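Local coordinates for protein acetyl xylan esterase (Metagenome, PDB 6XYC) that probably hydrolyses the acetyl and feruloyl esters that decorate complex natural xylans, acting as an alpha/beta-hydrolase carbohydrate esterase of the gut microbiota, at residues A85-Q90 and S127-V132; V166-P171 and K273-F278; W205-L208 and N213-D216. All blocks are in the same frame, centred on the assembly; numbering follows the deposited sequence.

Contact 1 of 3, residues A85-Q90 and S127-V132; sequences AIWPAQ and SAFAGV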
# COMPACT_ATOMS: atom_id res chain seq x y z
N ALA A 85 7.48 -12.74 10.29
CA ALA A 85 7.98 -11.54 10.96
C ALA A 85 6.77 -10.71 11.36
O ALA A 85 5.89 -10.46 10.53
CB ALA A 85 8.90 -10.73 10.06
N ILE A 86 6.73 -10.26 12.62
CA ILE A 86 5.56 -9.52 13.07
C ILE A 86 5.77 -8.03 12.79
O ILE A 86 6.88 -7.60 12.45
CB ILE A 86 5.24 -9.78 14.56
CG1 ILE A 86 6.34 -9.27 15.48
CG2 ILE A 86 4.99 -11.26 14.79
CD1 ILE A 86 5.90 -9.12 16.91
N TRP A 87 4.70 -7.26 12.91
CA TRP A 87 4.77 -5.81 12.76
C TRP A 87 5.92 -5.26 13.60
O TRP A 87 6.10 -5.69 14.75
CB TRP A 87 3.43 -5.21 13.21
CG TRP A 87 3.18 -3.78 12.87
CD1 TRP A 87 3.11 -2.74 13.74
CD2 TRP A 87 2.89 -3.25 11.57
NE1 TRP A 87 2.82 -1.58 13.06
CE2 TRP A 87 2.67 -1.86 11.73
CE3 TRP A 87 2.80 -3.81 10.29
CZ2 TRP A 87 2.38 -1.03 10.65
CZ3 TRP A 87 2.51 -2.97 9.23
CH2 TRP A 87 2.31 -1.59 9.41
N PRO A 88 6.70 -4.29 13.09
CA PRO A 88 6.50 -3.54 11.84
C PRO A 88 7.29 -4.02 10.61
O PRO A 88 7.60 -3.21 9.74
CB PRO A 88 6.97 -2.14 12.22
CG PRO A 88 8.15 -2.44 13.19
CD PRO A 88 7.81 -3.75 13.89
N ALA A 89 7.61 -5.31 10.56
CA ALA A 89 8.37 -5.83 9.43
C ALA A 89 7.76 -5.39 8.10
O ALA A 89 8.47 -4.95 7.19
CB ALA A 89 8.45 -7.35 9.50
N GLN A 90 6.44 -5.46 7.99
CA GLN A 90 5.79 -5.27 6.70
C GLN A 90 5.92 -3.83 6.20
O GLN A 90 6.13 -3.61 5.00
CB GLN A 90 4.32 -5.68 6.81
CG GLN A 90 4.09 -7.18 6.93
CD GLN A 90 4.44 -7.73 8.30
OE1 GLN A 90 4.38 -7.01 9.30
NE2 GLN A 90 4.82 -9.00 8.35
N SER A 127 -0.19 0.70 1.91
CA SER A 127 -0.10 1.93 1.13
C SER A 127 -0.55 3.13 1.96
O SER A 127 0.13 4.16 2.00
CB SER A 127 -0.96 1.80 -0.13
OG SER A 127 -0.43 0.82 -1.00
N ALA A 128 -1.70 3.01 2.64
CA ALA A 128 -2.15 4.09 3.51
C ALA A 128 -1.16 4.34 4.63
O ALA A 128 -0.94 5.49 5.03
CB ALA A 128 -3.53 3.76 4.08
N PHE A 129 -0.55 3.27 5.16
CA PHE A 129 0.39 3.47 6.26
C PHE A 129 1.63 4.23 5.80
O PHE A 129 2.16 5.06 6.54
CB PHE A 129 0.78 2.14 6.90
CG PHE A 129 0.97 2.23 8.38
CD1 PHE A 129 2.04 2.94 8.91
CD2 PHE A 129 0.07 1.62 9.25
CE1 PHE A 129 2.21 3.03 10.28
CE2 PHE A 129 0.25 1.71 10.62
CZ PHE A 129 1.32 2.42 11.13
N ALA A 130 2.12 3.94 4.59
CA ALA A 130 3.21 4.73 4.04
C ALA A 130 2.80 6.19 3.88
O ALA A 130 3.57 7.11 4.19
CB ALA A 130 3.66 4.16 2.69
N GLY A 131 1.57 6.42 3.43
CA GLY A 131 1.07 7.76 3.17
C GLY A 131 0.79 8.58 4.40
O GLY A 131 0.62 9.80 4.28
N VAL A 132 0.73 7.97 5.58
CA VAL A 132 0.59 8.71 6.83
C VAL A 132 1.89 8.76 7.62
O VAL A 132 1.90 9.28 8.74
CB VAL A 132 -0.54 8.16 7.72
CG1 VAL A 132 -1.88 8.24 6.98
CG2 VAL A 132 -0.23 6.74 8.16
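The indole of Trp87 drives its six-membered ring edge-on into one face of Phe129, a T-shaped pair with centroids 5.0 Å apart and planes at 66°. Over that phenyl face the point of the wedge is Trp87 CZ2, displaced from the ring centre toward the rim and 3.5 Å from Phe129 CE2, while Phe129 CZ lies in the indole plane at its edge. Pro88 CB rests over one face of the indole, also offset toward its rim, just beyond the cis peptide bond that joins the two residues. Because Trp87 CG stands opposite the backbone N (chi1 -167°), the indole extends toward Phe129, the two side chains coming from opposite directions. The five-membered ring is held too, since NE1 donates a hydrogen bond to the carbonyl O of Leu208. In the first turn of helix 89-103, Gln90 NE2 reaches back to Ala85 O at 2.8 Å with an N-H...O angle of 162°, Ala85 O lying almost in the plane of the Gln90 amide, and it also bonds Arg80 O; this bridge ties the helix to the loop before it. The pair thus joins the start of helix 89-103, where Pro88 is the N-cap residue, to the C-terminal part of helix 122-131, with Leu126 of that helix and Leu193 of helix 189-193 also touching Trp87.

Contact 2 of 3, residues V166-P171 and K273-F278; sequences VDWFGP and KDMTDF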
# COMPACT_ATOMS: atom_id res chain seq x y z
N VAL A 166 -3.57 5.43 -3.35
CA VAL A 166 -4.87 4.87 -3.70
C VAL A 166 -5.08 3.63 -2.85
O VAL A 166 -4.30 2.67 -2.94
CB VAL A 166 -5.00 4.55 -5.19
CG1 VAL A 166 -6.32 3.84 -5.46
CG2 VAL A 166 -4.90 5.82 -6.01
N ASP A 167 -6.12 3.65 -2.02
CA ASP A 167 -6.39 2.61 -1.03
C ASP A 167 -7.62 1.84 -1.50
O ASP A 167 -8.74 2.35 -1.46
CB ASP A 167 -6.60 3.24 0.34
CG ASP A 167 -7.33 2.34 1.31
OD1 ASP A 167 -7.32 1.11 1.14
OD2 ASP A 167 -7.93 2.89 2.26
N TRP A 168 -7.40 0.60 -1.97
CA TRP A 168 -8.49 -0.28 -2.37
C TRP A 168 -8.91 -1.12 -1.17
O TRP A 168 -8.19 -2.04 -0.77
CB TRP A 168 -8.10 -1.19 -3.53
CG TRP A 168 -7.75 -0.55 -4.84
CD1 TRP A 168 -6.53 -0.09 -5.22
CD2 TRP A 168 -8.62 -0.36 -5.97
NE1 TRP A 168 -6.58 0.39 -6.51
CE2 TRP A 168 -7.85 0.24 -6.99
CE3 TRP A 168 -9.97 -0.64 -6.22
CZ2 TRP A 168 -8.39 0.58 -8.23
CZ3 TRP A 168 -10.51 -0.29 -7.45
CH2 TRP A 168 -9.72 0.30 -8.44
N PHE A 169 -10.07 -0.81 -0.60
CA PHE A 169 -10.71 -1.55 0.50
C PHE A 169 -9.70 -2.12 1.51
O PHE A 169 -9.71 -3.31 1.84
CB PHE A 169 -11.64 -2.67 -0.03
CG PHE A 169 -11.07 -3.51 -1.18
CD1 PHE A 169 -11.39 -3.22 -2.50
CD2 PHE A 169 -10.26 -4.62 -0.93
CE1 PHE A 169 -10.88 -3.98 -3.55
CE2 PHE A 169 -9.76 -5.38 -1.98
CZ PHE A 169 -10.07 -5.06 -3.29
N GLY A 170 -8.87 -1.24 2.07
CA GLY A 170 -7.88 -1.64 3.05
C GLY A 170 -8.42 -1.62 4.47
O GLY A 170 -9.21 -0.75 4.84
N PRO A 171 -8.01 -2.59 5.29
CA PRO A 171 -8.29 -2.56 6.72
C PRO A 171 -7.36 -1.56 7.40
O PRO A 171 -6.15 -1.78 7.47
CB PRO A 171 -8.03 -3.99 7.17
CG PRO A 171 -6.96 -4.47 6.26
CD PRO A 171 -7.20 -3.79 4.92
N LYS A 273 -10.17 3.74 -14.03
CA LYS A 273 -10.06 5.11 -14.53
C LYS A 273 -10.01 6.10 -13.38
O LYS A 273 -9.24 7.08 -13.43
CB LYS A 273 -11.22 5.43 -15.47
CG LYS A 273 -11.07 6.75 -16.24
CD LYS A 273 -12.26 7.01 -17.16
CE LYS A 273 -12.61 8.50 -17.24
NZ LYS A 273 -11.43 9.37 -17.55
N ASP A 274 -10.81 5.88 -12.34
CA ASP A 274 -10.72 6.73 -11.15
C ASP A 274 -9.29 6.74 -10.61
O ASP A 274 -8.76 7.80 -10.26
CB ASP A 274 -11.70 6.27 -10.07
CG ASP A 274 -13.15 6.50 -10.45
OD1 ASP A 274 -13.43 7.46 -11.20
OD2 ASP A 274 -14.01 5.73 -9.97
N MET A 275 -8.66 5.56 -10.54
CA MET A 275 -7.31 5.48 -9.98
C MET A 275 -6.30 6.17 -10.90
O MET A 275 -5.46 6.94 -10.43
CB MET A 275 -6.91 4.02 -9.77
CG MET A 275 -5.41 3.83 -9.52
SD MET A 275 -4.89 2.13 -9.20
CE MET A 275 -5.40 1.32 -10.70
N THR A 276 -6.37 5.89 -12.20
CA THR A 276 -5.38 6.45 -13.11
C THR A 276 -5.59 7.95 -13.31
O THR A 276 -4.62 8.69 -13.45
CB THR A 276 -5.41 5.72 -14.46
OG1 THR A 276 -6.74 5.71 -14.99
CG2 THR A 276 -4.91 4.30 -14.30
N ASP A 277 -6.84 8.41 -13.31
CA ASP A 277 -7.10 9.84 -13.34
C ASP A 277 -6.52 10.52 -12.11
O ASP A 277 -5.87 11.57 -12.20
CB ASP A 277 -8.61 10.11 -13.45
CG ASP A 277 -9.14 9.92 -14.86
OD1 ASP A 277 -8.33 9.69 -15.78
OD2 ASP A 277 -10.38 10.01 -15.04
N PHE A 278 -6.74 9.92 -10.93
CA PHE A 278 -6.22 10.48 -9.68
C PHE A 278 -4.70 10.59 -9.73
O PHE A 278 -4.14 11.67 -9.49
CB PHE A 278 -6.68 9.59 -8.52
CG PHE A 278 -6.06 9.94 -7.20
CD1 PHE A 278 -6.56 10.99 -6.44
CD2 PHE A 278 -4.99 9.21 -6.70
CE1 PHE A 278 -5.99 11.32 -5.22
CE2 PHE A 278 -4.41 9.54 -5.48
CZ PHE A 278 -4.92 10.59 -4.73
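Val166 and Trp168 turn one side of strand 166-168 toward Met275 and Phe278 of helix 273-278, the strand-against-helix layer that characterises the alpha/beta-hydrolase fold. Strand and helix segments run almost antiparallel, at 163°, with their axes 10.2 Å apart at closest approach, and the side chains that meet between them are buried. Apolar contact comes first. Val166 sends CG2 against the ring of Phe278, 3.5 Å from CD2, the two side chains sliding past each other in opposite directions. Met275 crosses Val166 at about a right angle, its CG lying 4.1 Å from Val166 CG2. The second kind of interaction is Met-aromatic: the sulfur sits at the indole edge of Trp168, near its plane, and not over a face. This contact also has a polar component, for Trp168 NE1 makes a weak hydrogen bond to Met275 SD, 3.6 Å long, with an N-H...S angle of 149°. With an alanine here instead of Met275, the indole N-H of Trp168 would probably lose its weak sulfur acceptor, and a gap would open between the helix and the side chains of Val166 and Trp168. A salt bridge lies on the outer side of the helix, where Lys273 NZ and Asp277 OD2 are 2.8 Å apart and the carboxylate oxygen uses its syn lone pair. Elsewhere Trp168 packs edge-to-face with Phe267, and the chain beyond the strand leads to Pro171, which touches the bound inhibitor 4-(2-aminoethyl)benzenesulfonyl fluoride. With CG opposite its backbone N and chi2 extended, Met275 projects straight from the helix before bending at chi3 (60°), which lays its CE 3.9 Å from Trp168 CZ2.

Contact 3 of 3, residues W205-L208 and N213-D216; sequences WVKL and NFVD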
# COMPACT_ATOMS: atom_id res chain seq x y z
N TRP A 205 -0.86 -2.06 20.42
CA TRP A 205 -0.59 -2.72 19.15
C TRP A 205 -1.63 -2.33 18.11
O TRP A 205 -1.29 -2.01 16.96
CB TRP A 205 -0.55 -4.23 19.34
CG TRP A 205 0.77 -4.73 19.84
CD1 TRP A 205 1.06 -5.15 21.11
CD2 TRP A 205 1.99 -4.86 19.09
NE1 TRP A 205 2.38 -5.54 21.19
CE2 TRP A 205 2.97 -5.36 19.97
CE3 TRP A 205 2.34 -4.59 17.76
CZ2 TRP A 205 4.28 -5.61 19.56
CZ3 TRP A 205 3.64 -4.84 17.36
CH2 TRP A 205 4.59 -5.34 18.26
N VAL A 206 -2.91 -2.35 18.50
CA VAL A 206 -3.97 -2.04 17.54
C VAL A 206 -3.82 -0.62 17.02
O VAL A 206 -4.04 -0.35 15.84
CB VAL A 206 -5.35 -2.26 18.18
CG1 VAL A 206 -6.45 -1.70 17.27
CG2 VAL A 206 -5.59 -3.73 18.45
N LYS A 207 -3.43 0.32 17.89
CA LYS A 207 -3.24 1.69 17.44
C LYS A 207 -2.10 1.78 16.43
O LYS A 207 -2.20 2.50 15.43
CB LYS A 207 -2.96 2.62 18.62
CG LYS A 207 -2.89 4.09 18.21
CD LYS A 207 -2.51 5.02 19.35
CE LYS A 207 -2.68 6.48 18.93
NZ LYS A 207 -2.06 7.44 19.87
N LEU A 208 -1.01 1.04 16.68
CA LEU A 208 0.20 1.17 15.88
C LEU A 208 0.16 0.38 14.57
O LEU A 208 1.06 0.55 13.75
CB LEU A 208 1.42 0.74 16.69
CG LEU A 208 1.76 1.62 17.89
CD1 LEU A 208 2.96 1.10 18.63
CD2 LEU A 208 1.97 3.07 17.44
N ASN A 213 -4.94 6.34 12.66
CA ASN A 213 -4.60 7.10 13.86
C ASN A 213 -3.58 8.21 13.62
O ASN A 213 -3.38 9.03 14.52
CB ASN A 213 -4.03 6.16 14.93
CG ASN A 213 -5.07 5.24 15.52
OD1 ASN A 213 -4.90 4.03 15.55
ND2 ASN A 213 -6.17 5.82 16.01
N PHE A 214 -2.93 8.26 12.46
CA PHE A 214 -1.80 9.14 12.25
C PHE A 214 -2.00 10.10 11.09
O PHE A 214 -1.04 10.74 10.64
CB PHE A 214 -0.56 8.27 12.06
CG PHE A 214 -0.43 7.20 13.12
CD1 PHE A 214 -0.03 7.53 14.40
CD2 PHE A 214 -0.76 5.88 12.84
CE1 PHE A 214 0.08 6.56 15.37
CE2 PHE A 214 -0.65 4.90 13.81
CZ PHE A 214 -0.23 5.25 15.08
N VAL A 215 -3.24 10.27 10.64
CA VAL A 215 -3.55 11.19 9.54
C VAL A 215 -3.30 12.62 10.00
O VAL A 215 -3.71 13.03 11.09
CB VAL A 215 -5.00 10.99 9.09
CG1 VAL A 215 -5.30 11.88 7.90
CG2 VAL A 215 -5.24 9.53 8.75
N ASP A 216 -2.62 13.39 9.15
CA ASP A 216 -2.29 14.78 9.44
C ASP A 216 -2.61 15.63 8.22
O ASP A 216 -2.61 15.13 7.08
CB ASP A 216 -0.81 14.94 9.82
CG ASP A 216 -0.44 16.37 10.14
OD1 ASP A 216 -0.40 17.20 9.20
OD2 ASP A 216 -0.19 16.68 11.32
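Phe214 and Asn213 approach the last turn of helix 203-208 together, the phenyl ring reaching Lys207 and Leu208 while the amide side chain lies against Lys207. The two are themselves layered, for Asn213 CB sits over the centre of one face of the Phe214 ring, 3.7 Å above its plane. Phe214 has CG opposite its carbonyl carbon (chi1 -48°), which carries the far end of the ring to the helix: CE2 comes within 3.3 Å of Lys207 O, and CZ within 3.9 Å of Leu208 CD2. Leu208 and Phe214 run obliquely to one another, and the methyl that meets the ring is CD2. Leu208 starts out from the backbone away from the loop, and its branched end brings CD2 back toward the phenylalanine. Lys207 behaves differently. Its chain is extended all the way to NZ, and the touching is done near its root, where CG passes close to the side-chain amide of Asn213; that amide also lies near Lys207 O. Both Lys207 and Asn213 are exposed, whereas Leu208 is buried, so the contact grades from a solvent-facing border to an apolar interior. Leu139 of strand 138-141 touches both Leu208 and Phe214 and continues the apolar layer, while Leu144 and Val146 of strand 144-147 lie against Leu208. The chain runs on past the end of helix 203-208, and the side chains of Asn213 and Phe214 reach back to cover its last turn, a local contact in the connection leading to strand 222-227 of the central alpha/beta-hydrolase sheet.

Along the chain, contact 1 closes before contact 2 opens, and contact 3 is nested within the loop that contact 2 closes. Contacts 1 and 3 are neighbours, their centres 11 Å apart, and they meet directly: Leu208 O also packs on Phe129, and Val132 lies against Phe214. They form one continuous patch joining helices 89-103, 122-131 and 203-208. Contact 2 has its centre 18 Å from that of contact 1 and 21 Å from that of contact 3, and joins strand 164-168 of the central sheet to helix 269-284. Helix 122-131 follows the probable nucleophile elbow and strand 164-168 leads to Pro171 of the inhibitor pocket, so contacts 1 and 2 tie pocket-bordering elements to their neighbours.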